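Local structure of polyhedrin (Antheraea mylitta cypovirus 4, 5A9C) at residues Gly76-Met80 and Leu140-Thr145; Thr24-Asn28 and Ser210-Ile214; Ile83-Asn87 and His196-Ile200. The protein probably forms the crystalline matrix of the occlusion bodies of an insect cypovirus, and is seen here as a variant lacking its base domain. All blocks are in the same frame, centred on the assembly; numbering follows the deposited sequence.

Contact 1: residues Gly76-Met80 and Leu140-Thr145. Residue 76 of segment 76-80 comes from a tag, linker or insertion.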
loop_
_atom_site.group_PDB
_atom_site.type_symbol
_atom_site.label_atom_id
_atom_site.label_comp_id
_atom_site.label_asym_id
_atom_site.label_seq_id
_atom_site.Cartn_x
_atom_site.Cartn_y
_atom_site.Cartn_z
ATOM N N GLY A 76 -19.664 5.710 -15.715
ATOM C CA GLY A 76 -19.105 6.957 -15.235
ATOM C C GLY A 76 -19.966 7.596 -14.164
ATOM O O GLY A 76 -19.740 8.739 -13.771
ATOM N N ARG A 77 -20.964 6.857 -13.692
ATOM C CA ARG A 77 -21.862 7.372 -12.664
ATOM C C ARG A 77 -21.300 7.169 -11.264
ATOM O O ARG A 77 -20.601 6.192 -10.995
ATOM C CB ARG A 77 -23.241 6.715 -12.759
ATOM C CG ARG A 77 -24.095 7.194 -13.918
ATOM C CD ARG A 77 -25.555 6.863 -13.664
ATOM N NE ARG A 77 -26.385 7.057 -14.847
ATOM C CZ ARG A 77 -27.465 6.332 -15.120
ATOM N NH1 ARG A 77 -27.838 5.365 -14.293
ATOM N NH2 ARG A 77 -28.169 6.570 -16.218
ATOM N N TYR A 78 -21.623 8.102 -10.375
ATOM C CA TYR A 78 -21.226 8.010 -8.980
ATOM C C TYR A 78 -22.280 7.240 -8.183
ATOM O O TYR A 78 -23.468 7.307 -8.493
ATOM C CB TYR A 78 -21.021 9.411 -8.391
ATOM C CG TYR A 78 -20.367 9.403 -7.030
ATOM C CD1 TYR A 78 -18.982 9.403 -6.904
ATOM C CD2 TYR A 78 -21.131 9.383 -5.872
ATOM C CE1 TYR A 78 -18.379 9.387 -5.657
ATOM C CE2 TYR A 78 -20.539 9.364 -4.626
ATOM C CZ TYR A 78 -19.163 9.369 -4.524
ATOM O OH TYR A 78 -18.574 9.353 -3.282
ATOM N N PRO A 79 -21.846 6.496 -7.152
ATOM C CA PRO A 79 -22.758 5.686 -6.333
ATOM C C PRO A 79 -23.699 6.500 -5.439
ATOM O O PRO A 79 -23.349 7.586 -4.977
ATOM C CB PRO A 79 -21.804 4.851 -5.469
ATOM C CG PRO A 79 -20.543 5.645 -5.424
ATOM C CD PRO A 79 -20.438 6.300 -6.767
ATOM N N MET A 80 -24.894 5.964 -5.212
ATOM C CA MET A 80 -25.866 6.556 -4.296
ATOM C C MET A 80 -25.399 6.419 -2.853
ATOM O O MET A 80 -25.762 7.215 -1.984
ATOM C CB MET A 80 -27.216 5.851 -4.441
ATOM C CG MET A 80 -27.839 5.958 -5.823
ATOM S SD MET A 80 -29.012 4.625 -6.141
ATOM C CE MET A 80 -30.074 4.750 -4.704
ATOM N N LEU A 140 -24.006 8.527 -0.022
ATOM C CA LEU A 140 -22.933 9.351 -0.568
ATOM C C LEU A 140 -23.484 10.362 -1.565
ATOM O O LEU A 140 -24.503 10.116 -2.209
ATOM C CB LEU A 140 -21.874 8.485 -1.266
ATOM C CG LEU A 140 -20.894 7.611 -0.471
ATOM C CD1 LEU A 140 -20.270 8.370 0.692
ATOM C CD2 LEU A 140 -21.544 6.348 0.020
ATOM N N ASP A 141 -22.818 11.504 -1.684
ATOM C CA ASP A 141 -23.115 12.431 -2.769
ATOM C C ASP A 141 -21.879 12.570 -3.649
ATOM O O ASP A 141 -20.818 12.042 -3.318
ATOM C CB ASP A 141 -23.609 13.788 -2.252
ATOM C CG ASP A 141 -22.612 14.470 -1.339
ATOM O OD1 ASP A 141 -21.396 14.392 -1.612
ATOM O OD2 ASP A 141 -23.050 15.092 -0.347
ATOM N N GLU A 142 -22.018 13.270 -4.768
ATOM C CA GLU A 142 -20.969 13.296 -5.780
ATOM C C GLU A 142 -19.604 13.683 -5.217
ATOM O O GLU A 142 -19.482 14.626 -4.433
ATOM C CB GLU A 142 -21.354 14.225 -6.936
ATOM C CG GLU A 142 -20.424 14.130 -8.135
ATOM C CD GLU A 142 -20.902 14.954 -9.315
ATOM O OE1 GLU A 142 -21.965 15.601 -9.202
ATOM O OE2 GLU A 142 -20.214 14.952 -10.357
ATOM N N HIS A 143 -18.587 12.926 -5.619
ATOM C CA HIS A 143 -17.196 13.205 -5.267
ATOM C C HIS A 143 -16.809 12.849 -3.831
ATOM O O HIS A 143 -15.636 12.945 -3.463
ATOM C CB HIS A 143 -16.829 14.655 -5.591
ATOM C CG HIS A 143 -16.840 14.964 -7.056
ATOM N ND1 HIS A 143 -17.121 14.010 -8.012
ATOM C CD2 HIS A 143 -16.606 16.113 -7.730
ATOM C CE1 HIS A 143 -17.059 14.562 -9.211
ATOM N NE2 HIS A 143 -16.749 15.837 -9.067
ATOM N N ASN A 144 -17.783 12.444 -3.020
ATOM C CA ASN A 144 -17.469 11.872 -1.716
ATOM C C ASN A 144 -16.431 10.768 -1.885
ATOM O O ASN A 144 -16.380 10.112 -2.924
ATOM C CB ASN A 144 -18.721 11.283 -1.057
ATOM C CG ASN A 144 -19.295 12.173 0.029
ATOM O OD1 ASN A 144 -20.514 12.281 0.178
ATOM N ND2 ASN A 144 -18.425 12.810 0.799
ATOM N N THR A 145 -15.594 10.572 -0.873
ATOM C CA THR A 145 -14.717 9.408 -0.834
ATOM C C THR A 145 -15.030 8.595 0.413
ATOM O O THR A 145 -15.735 9.068 1.300
ATOM C CB THR A 145 -13.223 9.793 -0.864
ATOM O OG1 THR A 145 -12.978 10.850 0.071
ATOM C CG2 THR A 145 -12.814 10.245 -2.262
HETATM O O HOH W 1 -24.610 9.944 -5.043
#
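The ring of Y78 lies against the turn at D141-N144. One face carries E142 CA, a CH-pi contact 4.1 Å from the ring centroid, and H143 N lies 3.5 Å above the same face, offset the other way. The opposite face is backed by P79 CD of its own segment. L140 CB packs at the edge, 3.7 Å from Y78 CE2, and water 1 lies in the ring plane. Y78 OH points at N144 O near that plane, but at a distance too short to trust. With CG anti to the backbone N (chi1 -169°), Y78 sends its ring across to the turn.

The turn is type II, closed by a bond from N144 N to D141 O. D141 N also meets a lone pair of N144 OD1 at 3.1 Å, while N144 ND2 goes to T100 O.

The backbones are joined by L140 N and M80 O at 2.9 Å, a nearly straight bond (174°) that reaches M80 O from above its carbonyl plane. Water 1 links P79 O and L140 O.

This contact pairs the loop before strand 81-87 with the connection from strand 133-139 to strand 145-151. P79 also touches A44 of strand 38-45, and L140 touches A99 of strand 96-100.

Contact 2: residues Thr24-Asn28 and Ser210-Ile214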
loop_
_atom_site.group_PDB
_atom_site.type_symbol
_atom_site.label_atom_id
_atom_site.label_comp_id
_atom_site.label_asym_id
_atom_site.label_seq_id
_atom_site.Cartn_x
_atom_site.Cartn_y
_atom_site.Cartn_z
ATOM N N THR A 24 -20.147 -26.968 13.226
ATOM C CA THR A 24 -20.819 -25.675 13.210
ATOM C C THR A 24 -20.108 -24.711 14.156
ATOM O O THR A 24 -19.816 -23.576 13.790
ATOM C CB THR A 24 -22.310 -25.797 13.609
ATOM O OG1 THR A 24 -22.949 -26.795 12.801
ATOM C CG2 THR A 24 -23.026 -24.467 13.412
ATOM N N ARG A 25 -19.826 -25.178 15.369
ATOM C CA ARG A 25 -19.114 -24.377 16.361
ATOM C C ARG A 25 -17.733 -23.984 15.858
ATOM O O ARG A 25 -17.304 -22.844 16.021
ATOM C CB ARG A 25 -18.967 -25.150 17.674
ATOM C CG ARG A 25 -20.269 -25.393 18.411
ATOM C CD ARG A 25 -20.046 -26.325 19.591
ATOM N NE ARG A 25 -21.197 -26.356 20.486
ATOM C CZ ARG A 25 -21.405 -25.472 21.455
ATOM N NH1 ARG A 25 -20.540 -24.485 21.649
ATOM N NH2 ARG A 25 -22.477 -25.572 22.230
ATOM N N GLN A 26 -17.039 -24.942 15.252
ATOM C CA GLN A 26 -15.694 -24.713 14.747
ATOM C C GLN A 26 -15.691 -23.600 13.705
ATOM O O GLN A 26 -14.851 -22.704 13.737
ATOM C CB GLN A 26 -15.138 -26.006 14.147
ATOM C CG GLN A 26 -13.632 -26.045 14.019
ATOM C CD GLN A 26 -13.134 -27.416 13.612
ATOM O OE1 GLN A 26 -13.648 -28.017 12.669
ATOM N NE2 GLN A 26 -12.139 -27.925 14.332
ATOM N N ILE A 27 -16.641 -23.658 12.780
ATOM C CA ILE A 27 -16.777 -22.617 11.768
ATOM C C ILE A 27 -17.011 -21.242 12.397
ATOM O O ILE A 27 -16.459 -20.240 11.945
ATOM C CB ILE A 27 -17.918 -22.948 10.788
ATOM C CG1 ILE A 27 -17.535 -24.155 9.929
ATOM C CG2 ILE A 27 -18.240 -21.740 9.919
ATOM C CD1 ILE A 27 -18.673 -24.715 9.092
ATOM N N ASN A 28 -17.826 -21.203 13.447
ATOM C CA ASN A 28 -18.152 -19.947 14.118
ATOM C C ASN A 28 -17.026 -19.437 15.010
ATOM O O ASN A 28 -16.988 -18.260 15.357
ATOM C CB ASN A 28 -19.433 -20.095 14.946
ATOM C CG ASN A 28 -20.689 -20.011 14.103
ATOM O OD1 ASN A 28 -20.827 -19.122 13.264
ATOM N ND2 ASN A 28 -21.611 -20.937 14.322
ATOM N N SER A 210 -22.312 -14.056 8.612
ATOM C CA SER A 210 -21.165 -14.945 8.742
ATOM C C SER A 210 -21.473 -16.113 9.671
ATOM O O SER A 210 -20.794 -17.136 9.634
ATOM C CB SER A 210 -19.953 -14.176 9.268
ATOM O OG SER A 210 -19.596 -13.136 8.378
ATOM N N ASP A 211 -22.495 -15.948 10.507
ATOM C CA ASP A 211 -22.863 -16.960 11.497
ATOM C C ASP A 211 -23.374 -18.252 10.867
ATOM O O ASP A 211 -24.317 -18.240 10.072
ATOM C CB ASP A 211 -23.929 -16.409 12.448
ATOM C CG ASP A 211 -23.390 -15.350 13.383
ATOM O OD1 ASP A 211 -22.299 -14.806 13.111
ATOM O OD2 ASP A 211 -24.066 -15.056 14.394
ATOM N N ALA A 212 -22.759 -19.370 11.239
ATOM C CA ALA A 212 -23.188 -20.677 10.755
ATOM C C ALA A 212 -24.264 -21.266 11.662
ATOM O O ALA A 212 -24.119 -21.274 12.885
ATOM C CB ALA A 212 -21.997 -21.628 10.660
ATOM N N TYR A 213 -25.344 -21.749 11.051
ATOM C CA TYR A 213 -26.446 -22.385 11.768
ATOM C C TYR A 213 -26.548 -23.842 11.333
ATOM O O TYR A 213 -26.492 -24.139 10.140
ATOM C CB TYR A 213 -27.772 -21.688 11.452
ATOM C CG TYR A 213 -28.001 -20.363 12.149
ATOM C CD1 TYR A 213 -26.963 -19.686 12.773
ATOM C CD2 TYR A 213 -29.267 -19.785 12.173
ATOM C CE1 TYR A 213 -27.177 -18.475 13.407
ATOM C CE2 TYR A 213 -29.492 -18.577 12.804
ATOM C CZ TYR A 213 -28.441 -17.925 13.418
ATOM O OH TYR A 213 -28.656 -16.723 14.048
ATOM N N ILE A 214 -26.721 -24.748 12.290
ATOM C CA ILE A 214 -26.722 -26.180 11.986
ATOM C C ILE A 214 -27.915 -26.628 11.131
ATOM O O ILE A 214 -27.826 -27.611 10.394
ATOM C CB ILE A 214 -26.623 -27.043 13.272
ATOM C CG1 ILE A 214 -26.326 -28.504 12.915
ATOM C CG2 ILE A 214 -27.889 -26.913 14.111
ATOM C CD1 ILE A 214 -26.025 -29.383 14.117
#
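T24 and I214 bring the two backbones closest, with their CA atoms 6.0 Å apart, as a segment extended at D211-Y213 passes one side of a helix. The N28 amide grips both backbone groups of A212. N28 OD1 accepts A212 N at 2.8 Å, and N28 ND2 gives to A212 O at 2.9 Å. Both bonds are nearly straight, and each donor meets a lone pair in its acceptor's carbonyl plane. A212 O is only 2° out of the N28 amide plane. This two-point bond fixes the amide flip. H131 NE2 adds a weak bond to N28 OD1.

The helix is 15-29, at the N-terminal end of the modelled chain, and its partner lies near the C-terminal end, after strand 206-208. The side-chain amide holds this segment as a neighbouring strand would, bonded to one residue through both N and O.

A212 CB also packs on I27 CG2 at 3.8 Å. T24 places its methyl CG2 anti to the backbone N, which brings it 3.4 Å from A212 O. Its OG1 is bonded to Q20 O and lies beside I214 CB. R111 of the second subunit touches I27 and A212 and donates from NH1 to S210 O.

Contact 3: residues Ile83-Asn87 and His196-Ile200; sequences IVSFN and HIAYI
S85 and N87 reach from one strand to the backbone of A198, and their polar groups form a closed set of bonds. S85 OG donates to A198 O at 2.7 Å, tilted 22° from the carbonyl plane. N87 OD1 accepts A198 N at 2.9 Å, again from a tilted donor. N87 ND2 then gives to S85 OG at 2.8 Å, so the serine hydroxyl both gives and accepts.

The torsions set this up. S85 has OG anti to its backbone N (chi1 177°), which carries the hydroxyl to A198 O. N87 instead has CG beside its backbone N and anti to the carbonyl carbon, and its amide is turned so that OD1 faces A198 N. I197 crosses the N87 side chain at about a right angle, and its CG2 lies 3.7 Å from N87 ND2. At the far end, I83 CG2 comes 4.2 Å from Y199 CD1, and I200 CG1 is more loosely placed, 4.5 Å from I83 CG2. The Y199 ring also meets F43 edge-to-face, and its OH bonds to E185 OE2.

I83, S85 and N87 sit on one face of strand 81-87, inside the large antiparallel sheet. H196 ends helix 185-195 with a Schellman motif, and the chain then runs back across that face. W110 of the second subunit packs on N87 and I197.

Both ends of the N87 amide have more than one partner. Its ND2 also reaches R39 O, and its OD1 also takes S133 OG. These bonds fix the amide rotation and satisfy buried polar groups of both segments, including the N and O of A198.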
loop_
_atom_site.group_PDB
_atom_site.type_symbol
_atom_site.label_atom_id
_atom_site.label_comp_id
_atom_site.label_asym_id
_atom_site.label_seq_id
_atom_site.Cartn_x
_atom_site.Cartn_y
_atom_site.Cartn_z
ATOM N N ILE A 83 -22.794 -0.004 1.196
ATOM C CA ILE A 83 -23.026 -0.867 2.340
ATOM C C ILE A 83 -21.663 -1.384 2.753
ATOM O O ILE A 83 -20.979 -2.041 1.965
ATOM C CB ILE A 83 -23.945 -2.060 2.003
ATOM C CG1 ILE A 83 -25.335 -1.580 1.573
ATOM C CG2 ILE A 83 -24.056 -3.002 3.197
ATOM C CD1 ILE A 83 -25.403 -1.064 0.151
ATOM N N VAL A 84 -21.247 -1.058 3.970
ATOM C CA VAL A 84 -19.964 -1.525 4.466
ATOM C C VAL A 84 -20.189 -2.720 5.382
ATOM O O VAL A 84 -20.863 -2.613 6.408
ATOM C CB VAL A 84 -19.185 -0.416 5.203
ATOM C CG1 VAL A 84 -17.815 -0.930 5.623
ATOM C CG2 VAL A 84 -19.031 0.803 4.310
ATOM N N SER A 85 -19.634 -3.860 4.987
ATOM C CA SER A 85 -19.825 -5.114 5.701
ATOM C C SER A 85 -18.559 -5.496 6.463
ATOM O O SER A 85 -17.509 -5.701 5.859
ATOM C CB SER A 85 -20.193 -6.219 4.710
ATOM O OG SER A 85 -20.314 -7.478 5.351
ATOM N N PHE A 86 -18.664 -5.582 7.788
ATOM C CA PHE A 86 -17.536 -5.953 8.645
ATOM C C PHE A 86 -17.706 -7.391 9.129
ATOM O O PHE A 86 -18.736 -7.729 9.707
ATOM C CB PHE A 86 -17.479 -5.050 9.883
ATOM C CG PHE A 86 -17.148 -3.611 9.594
ATOM C CD1 PHE A 86 -18.146 -2.704 9.276
ATOM C CD2 PHE A 86 -15.842 -3.155 9.693
ATOM C CE1 PHE A 86 -17.843 -1.372 9.029
ATOM C CE2 PHE A 86 -15.530 -1.828 9.452
ATOM C CZ PHE A 86 -16.533 -0.933 9.120
ATOM N N ASN A 87 -16.700 -8.234 8.922
ATOM C CA ASN A 87 -16.823 -9.634 9.321
ATOM C C ASN A 87 -15.553 -10.212 9.937
ATOM O O ASN A 87 -14.453 -10.027 9.411
ATOM C CB ASN A 87 -17.273 -10.494 8.134
ATOM C CG ASN A 87 -18.471 -9.907 7.406
ATOM O OD1 ASN A 87 -19.620 -10.250 7.691
ATOM N ND2 ASN A 87 -18.207 -9.010 6.466
ATOM N N HIS A 196 -20.501 -15.868 3.070
ATOM C CA HIS A 196 -20.720 -15.790 4.515
ATOM C C HIS A 196 -20.353 -14.417 5.066
ATOM O O HIS A 196 -19.547 -14.303 5.993
ATOM C CB HIS A 196 -19.930 -16.882 5.244
ATOM C CG HIS A 196 -19.738 -18.127 4.436
ATOM N ND1 HIS A 196 -20.787 -18.942 4.064
ATOM C CD2 HIS A 196 -18.622 -18.692 3.919
ATOM C CE1 HIS A 196 -20.324 -19.956 3.356
ATOM N NE2 HIS A 196 -19.013 -19.826 3.250
ATOM N N ILE A 197 -20.941 -13.374 4.487
ATOM C CA ILE A 197 -20.687 -12.007 4.935
ATOM C C ILE A 197 -21.991 -11.230 5.080
ATOM O O ILE A 197 -22.957 -11.485 4.367
ATOM C CB ILE A 197 -19.763 -11.247 3.964
ATOM C CG1 ILE A 197 -20.328 -11.300 2.545
ATOM C CG2 ILE A 197 -18.338 -11.802 4.026
ATOM C CD1 ILE A 197 -19.519 -10.521 1.530
ATOM N N ALA A 198 -22.016 -10.279 6.005
ATOM C CA ALA A 198 -23.211 -9.481 6.229
ATOM C C ALA A 198 -23.564 -8.655 5.000
ATOM O O ALA A 198 -22.683 -8.125 4.322
ATOM C CB ALA A 198 -23.025 -8.571 7.432
ATOM N N TYR A 199 -24.859 -8.561 4.714
ATOM C CA TYR A 199 -25.357 -7.651 3.689
ATOM C C TYR A 199 -26.758 -7.179 4.057
ATOM O O TYR A 199 -27.535 -7.921 4.652
ATOM C CB TYR A 199 -25.351 -8.301 2.299
ATOM C CG TYR A 199 -25.928 -7.403 1.225
ATOM C CD1 TYR A 199 -25.229 -6.289 0.773
ATOM C CD2 TYR A 199 -27.179 -7.659 0.675
ATOM C CE1 TYR A 199 -25.763 -5.458 -0.206
ATOM C CE2 TYR A 199 -27.716 -6.836 -0.297
ATOM C CZ TYR A 199 -27.008 -5.739 -0.733
ATOM O OH TYR A 199 -27.556 -4.922 -1.702
ATOM N N ILE A 200 -27.064 -5.934 3.710
ATOM C CA ILE A 200 -28.376 -5.353 3.976
ATOM C C ILE A 200 -29.045 -5.063 2.643
ATOM O O ILE A 200 -28.538 -4.261 1.856
ATOM C CB ILE A 200 -28.249 -4.035 4.761
ATOM C CG1 ILE A 200 -27.333 -4.225 5.970
ATOM C CG2 ILE A 200 -29.628 -3.513 5.179
ATOM C CD1 ILE A 200 -27.045 -2.944 6.719
#

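Along the chain the segments come in the order 24-28, 76-80, 83-87, 140-145, 196-200, 210-214. Contacts 1 and 3 therefore interlock, and both are nested inside the loop closed by contact 2. Contact 3 is central, about 5 Å from the centre of the chain. Contacts 1 and 2 lie on opposite sides of that centre, with their own centres about 36 Å apart. Strand 81-87 links contact 1 to contact 3, since residues 76-80 lead into it. S210 OG and H196 O, 2.7 Å apart, probably bond contact 2 to contact 3. Both of these contacts also touch the second subunit, so the region they share takes part in the assembly of three chains.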